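Local coordinates for protein mRNA export factor MEX67 (Candida albicans, PDB 1Q40) that probably takes part in exporting mRNA from the nucleus, its NTF2-like M domain pairing with a partner protein, at residues L25-W28 with E34-I37; F70-N75 with A146-D151; K92-Q97 with Y101-Q106. One frame throughout, in Å; residues are numbered along the deposited sequence.

Contact 1. Residues L25-W28 with E34-I37; sequences LKLW and ELMI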
ATOM      1  N   LEU B  25     -13.318 -13.150  -3.505  1.00 41.12           N
ATOM      2  CA  LEU B  25     -13.257 -12.697  -4.888  1.00 40.97           C
ATOM      3  C   LEU B  25     -14.341 -13.318  -5.762  1.00 41.53           C
ATOM      4  O   LEU B  25     -14.853 -12.662  -6.662  1.00 40.39           O
ATOM      5  CB  LEU B  25     -11.867 -12.955  -5.484  1.00 41.27           C
ATOM      6  CG  LEU B  25     -10.754 -12.020  -4.977  1.00 41.40           C
ATOM      7  CD1 LEU B  25      -9.453 -12.349  -5.691  1.00 42.31           C
ATOM      8  CD2 LEU B  25     -11.123 -10.550  -5.153  1.00 40.96           C
ATOM      9  N   LYS B  26     -14.688 -14.578  -5.496  1.00 43.19           N
ATOM     10  CA  LYS B  26     -15.823 -15.204  -6.165  1.00 44.19           C
ATOM     11  C   LYS B  26     -17.062 -14.328  -6.026  1.00 42.94           C
ATOM     12  O   LYS B  26     -17.695 -13.996  -7.023  1.00 43.07           O
ATOM     13  CB  LYS B  26     -16.095 -16.603  -5.597  1.00 46.37           C
ATOM     14  CG  LYS B  26     -17.025 -17.446  -6.472  1.00 49.44           C
ATOM     15  CD  LYS B  26     -17.234 -18.856  -5.896  1.00 54.13           C
ATOM     16  CE  LYS B  26     -18.374 -18.900  -4.868  1.00 56.02           C
ATOM     17  NZ  LYS B  26     -19.024 -20.238  -4.818  1.00 59.05           N
ATOM     18  N   LEU B  27     -17.383 -13.933  -4.794  1.00 41.99           N
ATOM     19  CA  LEU B  27     -18.577 -13.123  -4.508  1.00 41.34           C
ATOM     20  C   LEU B  27     -18.419 -11.649  -4.897  1.00 39.50           C
ATOM     21  O   LEU B  27     -19.396 -10.984  -5.268  1.00 38.61           O
ATOM     22  CB  LEU B  27     -18.959 -13.238  -3.025  1.00 41.88           C
ATOM     23  CG  LEU B  27     -19.294 -14.662  -2.546  1.00 44.73           C
ATOM     24  CD1 LEU B  27     -19.805 -14.660  -1.116  1.00 45.92           C
ATOM     25  CD2 LEU B  27     -20.294 -15.328  -3.466  1.00 46.27           C
ATOM     26  N   TRP B  28     -17.190 -11.143  -4.832  1.00 38.43           N
ATOM     27  CA  TRP B  28     -16.898  -9.770  -5.264  1.00 36.79           C
ATOM     28  C   TRP B  28     -17.185  -9.605  -6.758  1.00 36.66           C
ATOM     29  O   TRP B  28     -17.630  -8.549  -7.198  1.00 35.86           O
ATOM     30  CB  TRP B  28     -15.441  -9.400  -4.964  1.00 35.94           C
ATOM     31  CG  TRP B  28     -15.126  -7.987  -5.311  1.00 33.83           C
ATOM     32  CD1 TRP B  28     -14.486  -7.539  -6.432  1.00 32.97           C
ATOM     33  CD2 TRP B  28     -15.468  -6.823  -4.552  1.00 31.59           C
ATOM     34  NE1 TRP B  28     -14.398  -6.165  -6.414  1.00 30.89           N
ATOM     35  CE2 TRP B  28     -14.989  -5.698  -5.268  1.00 30.14           C
ATOM     36  CE3 TRP B  28     -16.124  -6.611  -3.332  1.00 30.68           C
ATOM     37  CZ2 TRP B  28     -15.153  -4.397  -4.808  1.00 28.47           C
ATOM     38  CZ3 TRP B  28     -16.279  -5.315  -2.874  1.00 29.83           C
ATOM     39  CH2 TRP B  28     -15.804  -4.225  -3.611  1.00 28.34           C
ATOM     40  N   GLU B  34     -23.687 -10.748  -0.751  1.00 45.12           N
ATOM     41  CA  GLU B  34     -23.367 -11.970  -0.013  1.00 46.83           C
ATOM     42  C   GLU B  34     -22.132 -11.845   0.890  1.00 46.31           C
ATOM     43  O   GLU B  34     -21.923 -12.677   1.782  1.00 46.75           O
ATOM     44  CB  GLU B  34     -23.184 -13.136  -0.983  1.00 48.05           C
ATOM     45  CG  GLU B  34     -24.454 -13.513  -1.738  1.00 51.33           C
ATOM     46  CD  GLU B  34     -24.431 -14.932  -2.285  1.00 56.16           C
ATOM     47  OE1 GLU B  34     -24.406 -15.090  -3.529  1.00 58.83           O
ATOM     48  OE2 GLU B  34     -24.451 -15.893  -1.477  1.00 60.14           O
ATOM     49  N   LEU B  35     -21.324 -10.808   0.653  1.00 44.59           N
ATOM     50  CA  LEU B  35     -20.140 -10.532   1.465  1.00 44.05           C
ATOM     51  C   LEU B  35     -20.451  -9.793   2.762  1.00 43.82           C
ATOM     52  O   LEU B  35     -19.614  -9.762   3.655  1.00 43.38           O
ATOM     53  CB  LEU B  35     -19.136  -9.697   0.664  1.00 43.02           C
ATOM     54  CG  LEU B  35     -18.540 -10.383  -0.567  1.00 43.54           C
ATOM     55  CD1 LEU B  35     -17.928  -9.345  -1.512  1.00 43.33           C
ATOM     56  CD2 LEU B  35     -17.518 -11.430  -0.146  1.00 44.37           C
HETATM   57  N   MSE B  36     -21.639  -9.203   2.868  1.00 43.69           N
HETATM   58  CA  MSE B  36     -21.934  -8.254   3.948  1.00 43.78           C
HETATM   59  C   MSE B  36     -22.020  -8.855   5.345  1.00 45.32           C
HETATM   60  O   MSE B  36     -21.924  -8.129   6.324  1.00 45.42           O
HETATM   61  CB  MSE B  36     -23.198  -7.443   3.636  1.00 43.44           C
HETATM   62  CG  MSE B  36     -23.108  -6.653   2.330  1.00 41.90           C
HETATM   63 SE   MSE B  36     -21.358  -5.743   2.068  1.00 40.06          SE
HETATM   64  CE  MSE B  36     -21.253  -4.856   3.788  1.00 40.03           C
ATOM     65  N   ILE B  37     -22.178 -10.173   5.435  1.00 47.03           N
ATOM     66  CA  ILE B  37     -22.076 -10.881   6.710  1.00 48.91           C
ATOM     67  C   ILE B  37     -20.686 -10.713   7.368  1.00 48.35           C
ATOM     68  O   ILE B  37     -20.571 -10.722   8.594  1.00 48.97           O
ATOM     69  CB  ILE B  37     -22.444 -12.389   6.524  1.00 50.50           C
ATOM     70  CG1 ILE B  37     -22.652 -13.083   7.878  1.00 53.66           C
ATOM     71  CG2 ILE B  37     -21.382 -13.123   5.716  1.00 50.94           C
ATOM     72  CD1 ILE B  37     -23.932 -12.661   8.617  1.00 55.70           C
TER
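Leu27, near the end of helix 14-29, packs against Leu35 in the 3-10 turn that follows, and with Trp28 and Glu34 the two leucines make up the contact. The aliphatic part centres on the leucine pair. Leu35 CD2 rests 3.7 Å from Leu27 CB, and Leu35 CG lies almost as close to that atom, so the branch point and one methyl of Leu35 press on the root of the Leu27 side chain while the two side chains pass each other obliquely. Both leucines have CG anti to the carbonyl carbon (chi1 -60° for Leu27, -65° for Leu35), which sends each side chain from its CB into the gap between the backbones.

The aromatic part uses the other methyl of Leu35. CD1 meets Trp28 CE3 at 3.7 Å, at the edge of the indole and in its plane, and so touches the rim of the six-membered ring. Leu35 is thereby forked, one methyl on each of two successive helix residues. The Trp28 CB itself points away from the turn, and with CG anti to the backbone N (chi1 -177°) the indole presents only its CE3 edge to Leu35.

Glu34, though charged, takes part through its aliphatic root. Its CB sits 3.7 Å from Leu27 CD1, the side chains running at about a right angle, whereas OE1 comes no nearer than 4.1 Å to Leu27 CD2. The contact is thus held by van der Waals packing, from the exposed Glu34 to the buried indole.

Beyond it, Trp28 meets Phe104 of helix 96-105 edge-to-face and takes cation-pi contacts from Arg32 and, on strand 181-190, Arg185. Met36 of the same turn, present as selenomethionine, packs on Ile100, Tyr101 and Phe104, which sets the turn between helix 14-29 and helix 96-105.

Contact 2. Residues F70-N75 with A146-D151; sequences FGYYLN and AQPEVD
The phenol of Tyr72 is met from three directions by the loop that follows strand 134-146. Over one face lies Pro148: its CD stands 3.5 Å from the ring centroid and only 9° off the ring normal, a CH-pi contact placed almost centrally. The adjoining CG of the proline is displaced to one side, 3.7 Å from Tyr72 CD2, so that the pyrrolidine reaches over the ring toward that rim.

Asp151 approaches differently, at the edge. Its OD1 lies in the ring plane 4.0 Å from Tyr72 CE2, a loose approach consistent with a carboxylate facing the slightly positive rim of an aromatic ring. Having CG anti to the backbone N (chi1 -164°) brings the carboxylate to this rim. A water ties the same two residues together, standing 2.9 Å from Tyr72 OH and donating to Asp151 OD2 over 3.0 Å. Direct hydrogen bonds between OD1 and Ser153 OG and between OD2 and His173 NE2 fix the carboxylate, and the tyrosine is linked to it through the water.

Gln147 lends its stem rather than its amide. CB comes 3.5 Å from Tyr72 OH, obliquely to the ring, while the rest of the chain leads off and gives its NE2 to Tyr167 O. The phenol oxygen is therefore flanked by a methylene and by the bridging water.

Tyr72 itself rides on a turn closed by a backbone bond of 2.9 Å from Tyr73 N to Phe70 O. The side chains of Phe70 and Tyr73 pack on strands 44-49, 181-190 and 198-208, while Val150 bonds through its backbone to Gln105, so the contact lies between the sheet and the C-terminal end of helix 96-105.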
ATOM      1  N   PHE B  70     -10.170   7.177 -14.751  1.00 23.70           N
ATOM      2  CA  PHE B  70     -10.629   6.770 -13.416  1.00 23.08           C
ATOM      3  C   PHE B  70     -12.003   7.353 -13.017  1.00 23.43           C
ATOM      4  O   PHE B  70     -12.322   7.404 -11.829  1.00 22.59           O
ATOM      5  CB  PHE B  70      -9.593   7.177 -12.364  1.00 22.71           C
ATOM      6  CG  PHE B  70      -8.298   6.425 -12.457  1.00 21.86           C
ATOM      7  CD1 PHE B  70      -7.177   7.004 -13.043  1.00 21.14           C
ATOM      8  CD2 PHE B  70      -8.189   5.152 -11.927  1.00 19.76           C
ATOM      9  CE1 PHE B  70      -5.968   6.304 -13.106  1.00 22.23           C
ATOM     10  CE2 PHE B  70      -6.994   4.442 -11.988  1.00 20.10           C
ATOM     11  CZ  PHE B  70      -5.875   5.017 -12.578  1.00 21.99           C
ATOM     12  N   GLY B  71     -12.797   7.782 -14.004  1.00 23.29           N
ATOM     13  CA  GLY B  71     -14.094   8.418 -13.787  1.00 23.82           C
ATOM     14  C   GLY B  71     -15.077   7.800 -12.800  1.00 23.85           C
ATOM     15  O   GLY B  71     -15.750   8.524 -12.082  1.00 24.28           O
ATOM     16  N   TYR B  72     -15.173   6.473 -12.745  1.00 23.85           N
ATOM     17  CA  TYR B  72     -16.079   5.816 -11.789  1.00 24.59           C
ATOM     18  C   TYR B  72     -15.582   5.836 -10.333  1.00 24.35           C
ATOM     19  O   TYR B  72     -16.366   5.652  -9.404  1.00 25.76           O
ATOM     20  CB  TYR B  72     -16.336   4.361 -12.204  1.00 25.46           C
ATOM     21  CG  TYR B  72     -17.375   4.196 -13.299  1.00 26.61           C
ATOM     22  CD1 TYR B  72     -17.102   3.456 -14.444  1.00 27.16           C
ATOM     23  CD2 TYR B  72     -18.629   4.787 -13.183  1.00 28.84           C
ATOM     24  CE1 TYR B  72     -18.056   3.314 -15.459  1.00 28.81           C
ATOM     25  CE2 TYR B  72     -19.585   4.658 -14.185  1.00 29.68           C
ATOM     26  CZ  TYR B  72     -19.296   3.914 -15.313  1.00 30.04           C
ATOM     27  OH  TYR B  72     -20.259   3.787 -16.282  1.00 31.67           O
ATOM     28  N   TYR B  73     -14.286   6.071 -10.153  1.00 23.70           N
ATOM     29  CA  TYR B  73     -13.603   5.951  -8.871  1.00 23.34           C
ATOM     30  C   TYR B  73     -13.286   7.275  -8.170  1.00 23.93           C
ATOM     31  O   TYR B  73     -13.134   7.312  -6.941  1.00 23.95           O
ATOM     32  CB  TYR B  73     -12.279   5.247  -9.106  1.00 22.74           C
ATOM     33  CG  TYR B  73     -12.401   3.845  -9.644  1.00 21.25           C
ATOM     34  CD1 TYR B  73     -12.493   2.764  -8.779  1.00 21.45           C
ATOM     35  CD2 TYR B  73     -12.421   3.597 -11.006  1.00 21.39           C
ATOM     36  CE1 TYR B  73     -12.609   1.467  -9.249  1.00 20.91           C
ATOM     37  CE2 TYR B  73     -12.526   2.276 -11.502  1.00 20.53           C
ATOM     38  CZ  TYR B  73     -12.604   1.223 -10.615  1.00 22.10           C
ATOM     39  OH  TYR B  73     -12.716  -0.082 -11.047  1.00 20.94           O
ATOM     40  N   LEU B  74     -13.178   8.353  -8.939  1.00 24.37           N
ATOM     41  CA  LEU B  74     -12.594   9.590  -8.428  1.00 25.40           C
ATOM     42  C   LEU B  74     -13.411  10.269  -7.346  1.00 26.61           C
ATOM     43  O   LEU B  74     -12.841  10.801  -6.394  1.00 26.33           O
ATOM     44  CB  LEU B  74     -12.352  10.593  -9.559  1.00 26.01           C
ATOM     45  CG  LEU B  74     -11.246  10.254 -10.538  1.00 25.51           C
ATOM     46  CD1 LEU B  74     -11.284  11.252 -11.677  1.00 27.41           C
ATOM     47  CD2 LEU B  74      -9.905  10.282  -9.863  1.00 26.30           C
ATOM     48  N   ASN B  75     -14.731  10.290  -7.481  1.00 27.62           N
ATOM     49  CA  ASN B  75     -15.543  11.010  -6.490  1.00 29.02           C
ATOM     50  C   ASN B  75     -15.489  10.357  -5.113  1.00 28.25           C
ATOM     51  O   ASN B  75     -15.576  11.034  -4.091  1.00 28.69           O
ATOM     52  CB  ASN B  75     -16.997  11.145  -6.928  1.00 29.73           C
ATOM     53  CG  ASN B  75     -17.776  12.084  -6.029  1.00 34.45           C
ATOM     54  OD1 ASN B  75     -17.356  13.221  -5.787  1.00 39.64           O
ATOM     55  ND2 ASN B  75     -18.898  11.611  -5.507  1.00 39.05           N
ATOM     56  N   ALA B 146     -18.679  -4.524 -16.304  1.00 32.13           N
ATOM     57  CA  ALA B 146     -19.878  -3.706 -16.387  1.00 31.86           C
ATOM     58  C   ALA B 146     -19.777  -2.482 -15.489  1.00 30.86           C
ATOM     59  O   ALA B 146     -18.989  -2.459 -14.534  1.00 30.10           O
ATOM     60  CB  ALA B 146     -21.142  -4.535 -16.024  1.00 32.91           C
ATOM     61  N   GLN B 147     -20.574  -1.466 -15.822  1.00 30.70           N
ATOM     62  CA  GLN B 147     -20.694  -0.244 -15.022  1.00 30.41           C
ATOM     63  C   GLN B 147     -21.129  -0.643 -13.617  1.00 30.07           C
ATOM     64  O   GLN B 147     -21.708  -1.713 -13.439  1.00 30.45           O
ATOM     65  CB  GLN B 147     -21.721   0.721 -15.663  1.00 30.67           C
ATOM     66  CG  GLN B 147     -23.174   0.240 -15.603  1.00 32.59           C
ATOM     67  CD  GLN B 147     -24.166   1.085 -16.429  1.00 35.69           C
ATOM     68  OE1 GLN B 147     -23.828   1.601 -17.496  1.00 37.80           O
ATOM     69  NE2 GLN B 147     -25.400   1.198 -15.934  1.00 35.95           N
ATOM     70  N   PRO B 148     -20.862   0.190 -12.615  1.00 29.39           N
ATOM     71  CA  PRO B 148     -21.362  -0.089 -11.266  1.00 29.55           C
ATOM     72  C   PRO B 148     -22.896  -0.088 -11.210  1.00 29.70           C
ATOM     73  O   PRO B 148     -23.558   0.551 -12.025  1.00 28.83           O
ATOM     74  CB  PRO B 148     -20.771   1.049 -10.412  1.00 28.84           C
ATOM     75  CG  PRO B 148     -20.371   2.081 -11.354  1.00 29.55           C
ATOM     76  CD  PRO B 148     -20.065   1.426 -12.666  1.00 29.09           C
ATOM     77  N   GLU B 149     -23.446  -0.820 -10.256  1.00 30.68           N
ATOM     78  CA  GLU B 149     -24.885  -0.821 -10.028  1.00 31.74           C
ATOM     79  C   GLU B 149     -25.406   0.600  -9.807  1.00 32.15           C
ATOM     80  O   GLU B 149     -26.436   0.989 -10.369  1.00 31.85           O
ATOM     81  CB  GLU B 149     -25.242  -1.711  -8.840  1.00 32.42           C
ATOM     82  CG  GLU B 149     -26.715  -1.661  -8.453  1.00 33.58           C
ATOM     83  CD  GLU B 149     -27.102  -2.733  -7.454  1.00 35.28           C
ATOM     84  OE1 GLU B 149     -26.199  -3.372  -6.877  1.00 35.99           O
ATOM     85  OE2 GLU B 149     -28.317  -2.929  -7.241  1.00 35.40           O
ATOM     86  N   VAL B 150     -24.660   1.366  -9.013  1.00 32.54           N
ATOM     87  CA  VAL B 150     -24.998   2.740  -8.648  1.00 33.18           C
ATOM     88  C   VAL B 150     -23.891   3.665  -9.154  1.00 33.63           C
ATOM     89  O   VAL B 150     -22.720   3.472  -8.831  1.00 32.67           O
ATOM     90  CB  VAL B 150     -25.121   2.882  -7.116  1.00 33.46           C
ATOM     91  CG1 VAL B 150     -25.399   4.346  -6.699  1.00 34.28           C
ATOM     92  CG2 VAL B 150     -26.209   1.964  -6.584  1.00 34.26           C
ATOM     93  N   ASP B 151     -24.257   4.671  -9.943  1.00 34.82           N
ATOM     94  CA  ASP B 151     -23.265   5.568 -10.551  1.00 35.60           C
ATOM     95  C   ASP B 151     -22.838   6.619  -9.539  1.00 36.23           C
ATOM     96  O   ASP B 151     -23.605   7.519  -9.228  1.00 37.09           O
ATOM     97  CB  ASP B 151     -23.844   6.243 -11.799  1.00 35.95           C
ATOM     98  CG  ASP B 151     -22.771   6.875 -12.693  1.00 36.67           C
ATOM     99  OD1 ASP B 151     -21.706   7.326 -12.188  1.00 34.63           O
ATOM    100  OD2 ASP B 151     -22.922   6.950 -13.936  1.00 38.28           O
TER
HETATM  101  O   HOH W   1     -22.935   4.338 -15.336  1.00 40.12           O

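Contact 3. Residues K92-Q97 with Y101-Q106; sequences KLSIGQ and YKSFQQ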
ATOM      1  N   LYS B  92     -15.870   9.945   2.640  1.00 30.52           N
ATOM      2  CA  LYS B  92     -15.333   8.867   1.808  1.00 29.29           C
ATOM      3  C   LYS B  92     -14.942   7.612   2.590  1.00 28.80           C
ATOM      4  O   LYS B  92     -14.458   6.632   2.011  1.00 26.76           O
ATOM      5  CB  LYS B  92     -14.131   9.357   1.008  1.00 29.48           C
ATOM      6  CG  LYS B  92     -14.472  10.411  -0.037  1.00 30.89           C
ATOM      7  CD  LYS B  92     -13.231  11.248  -0.323  1.00 33.39           C
ATOM      8  CE  LYS B  92     -13.416  12.126  -1.552  1.00 35.29           C
ATOM      9  NZ  LYS B  92     -14.526  13.074  -1.355  1.00 37.10           N
ATOM     10  N   LEU B  93     -15.138   7.661   3.903  1.00 28.56           N
ATOM     11  CA  LEU B  93     -14.991   6.499   4.766  1.00 28.88           C
ATOM     12  C   LEU B  93     -16.368   5.872   5.039  1.00 29.40           C
ATOM     13  O   LEU B  93     -17.316   6.574   5.395  1.00 29.74           O
ATOM     14  CB  LEU B  93     -14.334   6.921   6.072  1.00 29.15           C
ATOM     15  CG  LEU B  93     -14.169   5.837   7.131  1.00 29.83           C
ATOM     16  CD1 LEU B  93     -13.264   4.725   6.627  1.00 27.33           C
ATOM     17  CD2 LEU B  93     -13.653   6.452   8.428  1.00 29.99           C
ATOM     18  N   SER B  94     -16.468   4.557   4.852  1.00 29.42           N
ATOM     19  CA  SER B  94     -17.710   3.822   5.103  1.00 30.19           C
ATOM     20  C   SER B  94     -17.584   3.008   6.387  1.00 30.75           C
ATOM     21  O   SER B  94     -16.615   2.273   6.561  1.00 30.19           O
ATOM     22  CB  SER B  94     -18.048   2.918   3.914  1.00 30.10           C
ATOM     23  OG  SER B  94     -18.455   3.705   2.804  1.00 29.14           O
ATOM     24  N   ILE B  95     -18.555   3.159   7.283  1.00 31.68           N
ATOM     25  CA  ILE B  95     -18.573   2.461   8.570  1.00 33.16           C
ATOM     26  C   ILE B  95     -19.879   1.678   8.719  1.00 34.12           C
ATOM     27  O   ILE B  95     -20.957   2.247   8.590  1.00 34.01           O
ATOM     28  CB  ILE B  95     -18.415   3.467   9.735  1.00 34.00           C
ATOM     29  CG1 ILE B  95     -17.104   4.242   9.596  1.00 33.78           C
ATOM     30  CG2 ILE B  95     -18.481   2.743  11.105  1.00 35.08           C
ATOM     31  CD1 ILE B  95     -16.950   5.382  10.593  1.00 36.25           C
ATOM     32  N   GLY B  96     -19.777   0.376   8.973  1.00 34.95           N
ATOM     33  CA  GLY B  96     -20.950  -0.462   9.153  1.00 36.56           C
ATOM     34  C   GLY B  96     -21.468  -0.991   7.831  1.00 36.71           C
ATOM     35  O   GLY B  96     -21.170  -0.442   6.773  1.00 34.73           O
ATOM     36  N   GLN B  97     -22.274  -2.048   7.904  1.00 38.27           N
ATOM     37  CA  GLN B  97     -22.691  -2.801   6.721  1.00 39.21           C
ATOM     38  C   GLN B  97     -23.398  -1.969   5.652  1.00 38.80           C
ATOM     39  O   GLN B  97     -23.140  -2.151   4.474  1.00 37.90           O
ATOM     40  CB  GLN B  97     -23.589  -3.970   7.125  1.00 40.64           C
ATOM     41  CG  GLN B  97     -22.845  -5.083   7.834  1.00 43.24           C
ATOM     42  CD  GLN B  97     -23.775  -6.034   8.568  1.00 47.49           C
ATOM     43  OE1 GLN B  97     -24.415  -5.645   9.544  1.00 50.36           O
ATOM     44  NE2 GLN B  97     -23.841  -7.284   8.109  1.00 48.44           N
ATOM     45  N   TYR B 101     -21.820  -1.469   2.009  1.00 31.17           N
ATOM     46  CA  TYR B 101     -22.541  -2.041   0.880  1.00 31.48           C
ATOM     47  C   TYR B 101     -22.794  -0.977  -0.196  1.00 30.63           C
ATOM     48  O   TYR B 101     -22.599  -1.232  -1.377  1.00 29.03           O
ATOM     49  CB  TYR B 101     -23.864  -2.673   1.319  1.00 33.12           C
ATOM     50  CG  TYR B 101     -24.630  -3.269   0.153  1.00 35.22           C
ATOM     51  CD1 TYR B 101     -24.045  -4.225  -0.668  1.00 37.39           C
ATOM     52  CD2 TYR B 101     -25.919  -2.848  -0.146  1.00 37.85           C
ATOM     53  CE1 TYR B 101     -24.733  -4.761  -1.751  1.00 39.56           C
ATOM     54  CE2 TYR B 101     -26.621  -3.383  -1.219  1.00 39.88           C
ATOM     55  CZ  TYR B 101     -26.022  -4.339  -2.015  1.00 40.20           C
ATOM     56  OH  TYR B 101     -26.708  -4.867  -3.081  1.00 43.92           O
ATOM     57  N   LYS B 102     -23.188   0.224   0.214  1.00 31.27           N
ATOM     58  CA  LYS B 102     -23.382   1.323  -0.741  1.00 31.33           C
ATOM     59  C   LYS B 102     -22.081   1.685  -1.492  1.00 30.04           C
ATOM     60  O   LYS B 102     -22.106   1.939  -2.690  1.00 29.63           O
ATOM     61  CB  LYS B 102     -23.993   2.543  -0.042  1.00 32.36           C
ATOM     62  CG  LYS B 102     -25.454   2.351   0.336  1.00 36.32           C
ATOM     63  CD  LYS B 102     -26.072   3.558   1.066  1.00 39.86           C
ATOM     64  CE  LYS B 102     -27.406   3.172   1.698  1.00 43.69           C
ATOM     65  NZ  LYS B 102     -28.171   4.293   2.340  1.00 46.45           N
ATOM     66  N   SER B 103     -20.938   1.661  -0.812  1.00 29.40           N
ATOM     67  CA  SER B 103     -19.659   1.889  -1.490  1.00 28.36           C
ATOM     68  C   SER B 103     -19.381   0.790  -2.515  1.00 27.38           C
ATOM     69  O   SER B 103     -18.924   1.072  -3.615  1.00 26.75           O
ATOM     70  CB  SER B 103     -18.489   1.945  -0.505  1.00 28.31           C
ATOM     71  OG  SER B 103     -18.615   3.047   0.354  1.00 29.62           O
ATOM     72  N   PHE B 104     -19.656  -0.453  -2.138  1.00 27.70           N
ATOM     73  CA  PHE B 104     -19.433  -1.602  -3.014  1.00 27.46           C
ATOM     74  C   PHE B 104     -20.285  -1.513  -4.282  1.00 27.31           C
ATOM     75  O   PHE B 104     -19.837  -1.915  -5.352  1.00 27.63           O
ATOM     76  CB  PHE B 104     -19.740  -2.924  -2.293  1.00 28.31           C
ATOM     77  CG  PHE B 104     -18.735  -3.330  -1.213  1.00 28.44           C
ATOM     78  CD1 PHE B 104     -17.559  -2.617  -0.971  1.00 28.22           C
ATOM     79  CD2 PHE B 104     -18.999  -4.451  -0.422  1.00 28.85           C
ATOM     80  CE1 PHE B 104     -16.665  -3.029   0.036  1.00 28.24           C
ATOM     81  CE2 PHE B 104     -18.111  -4.859   0.576  1.00 30.24           C
ATOM     82  CZ  PHE B 104     -16.935  -4.144   0.804  1.00 28.09           C
ATOM     83  N   GLN B 105     -21.506  -0.994  -4.166  1.00 27.59           N
ATOM     84  CA  GLN B 105     -22.403  -0.844  -5.321  1.00 27.76           C
ATOM     85  C   GLN B 105     -21.914   0.187  -6.335  1.00 27.16           C
ATOM     86  O   GLN B 105     -22.327   0.147  -7.489  1.00 27.57           O
ATOM     87  CB  GLN B 105     -23.808  -0.424  -4.873  1.00 28.33           C
ATOM     88  CG  GLN B 105     -24.566  -1.456  -4.082  1.00 28.95           C
ATOM     89  CD  GLN B 105     -25.966  -0.983  -3.723  1.00 31.14           C
ATOM     90  OE1 GLN B 105     -26.127  -0.032  -2.953  1.00 31.88           O
ATOM     91  NE2 GLN B 105     -26.981  -1.634  -4.292  1.00 30.72           N
ATOM     92  N   GLN B 106     -21.064   1.115  -5.893  1.00 26.90           N
ATOM     93  CA  GLN B 106     -20.539   2.187  -6.741  1.00 26.82           C
ATOM     94  C   GLN B 106     -19.182   1.882  -7.385  1.00 26.08           C
ATOM     95  O   GLN B 106     -18.603   2.732  -8.062  1.00 26.23           O
ATOM     96  CB  GLN B 106     -20.426   3.479  -5.933  1.00 27.02           C
ATOM     97  CG  GLN B 106     -21.758   3.996  -5.404  1.00 29.42           C
ATOM     98  CD  GLN B 106     -21.570   5.160  -4.460  1.00 31.84           C
ATOM     99  OE1 GLN B 106     -21.154   6.240  -4.876  1.00 34.40           O
ATOM    100  NE2 GLN B 106     -21.834   4.935  -3.189  1.00 34.87           N
TER
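At the strand-to-helix junction between strand 94-95 and helix 96-105, a piece of the NTF2-like fold, the chain turns back on itself and sets Ser94 of the strand against Ser103 of the helix. The two hydroxyls meet tip to tip, OG of Ser94 and OG of Ser103 forming a hydrogen bond, unusually short at 2.5 Å, in which either may be the donor. In each serine OG is anti to the carbonyl carbon, and each CB already points at the opposing segment, so the two oxygens converge between strand and helix. Each also has a weak bond to Gln99 O, in the first part of the helix; these must compete with the bond between the serines, since the two hydroxyls have only two protons.

Gly96 has a positive phi, its backbone angles being ones at which a CB would collide with the preceding carbonyl O, and the chain changes direction here. Just beyond it Gln97 O accepts the N-H of Tyr101 at 2.9 Å from Tyr101 N, with an N-H...O angle of 161°: the i to i+4 bond of an alpha-helix near its start. Tyr101 CB lies beside the same carbonyl, 3.3 Å from Gln97 O. The amide of Gln97 leads away, its NE2 given to Met36 O.

With CG anti to the backbone N (chi1 180°), the Tyr101 ring lies alongside its own helix, and Gln105 CG sits over one face toward the rim. Leu93, whose CB points away from the helix, packs on strand 44-49 and on a polar side chain of the other protein chain.

One turn beyond Lys102, the side chain of Gln106 folds back along the helix. Gln106 NE2 donates to Lys102 O over 3.0 Å, reaching that carbonyl from above its plane, at a C=O...N angle of 111°.

How the contacts relate
The three contacts gather round helix 96-105, whose two ends belong to contact 3. Contact 1 joins it directly: Gln97 NE2 lies 2.8 Å from Met36 O, and Trp28 CZ3 packs 3.5 Å from Phe104 CD1; the centres of contacts 1 and 3 are about 13 Å apart. Contact 2 reaches the other end of that helix, with Val150 N 3.0 Å from Gln105 O, and its centre too is about 13 Å from that of contact 3. Contacts 1 and 2 do not touch, their nearest atoms being about 8 Å apart. Along the chain, contact 3 lies within the loop that contact 2 closes, whereas contact 1 precedes both.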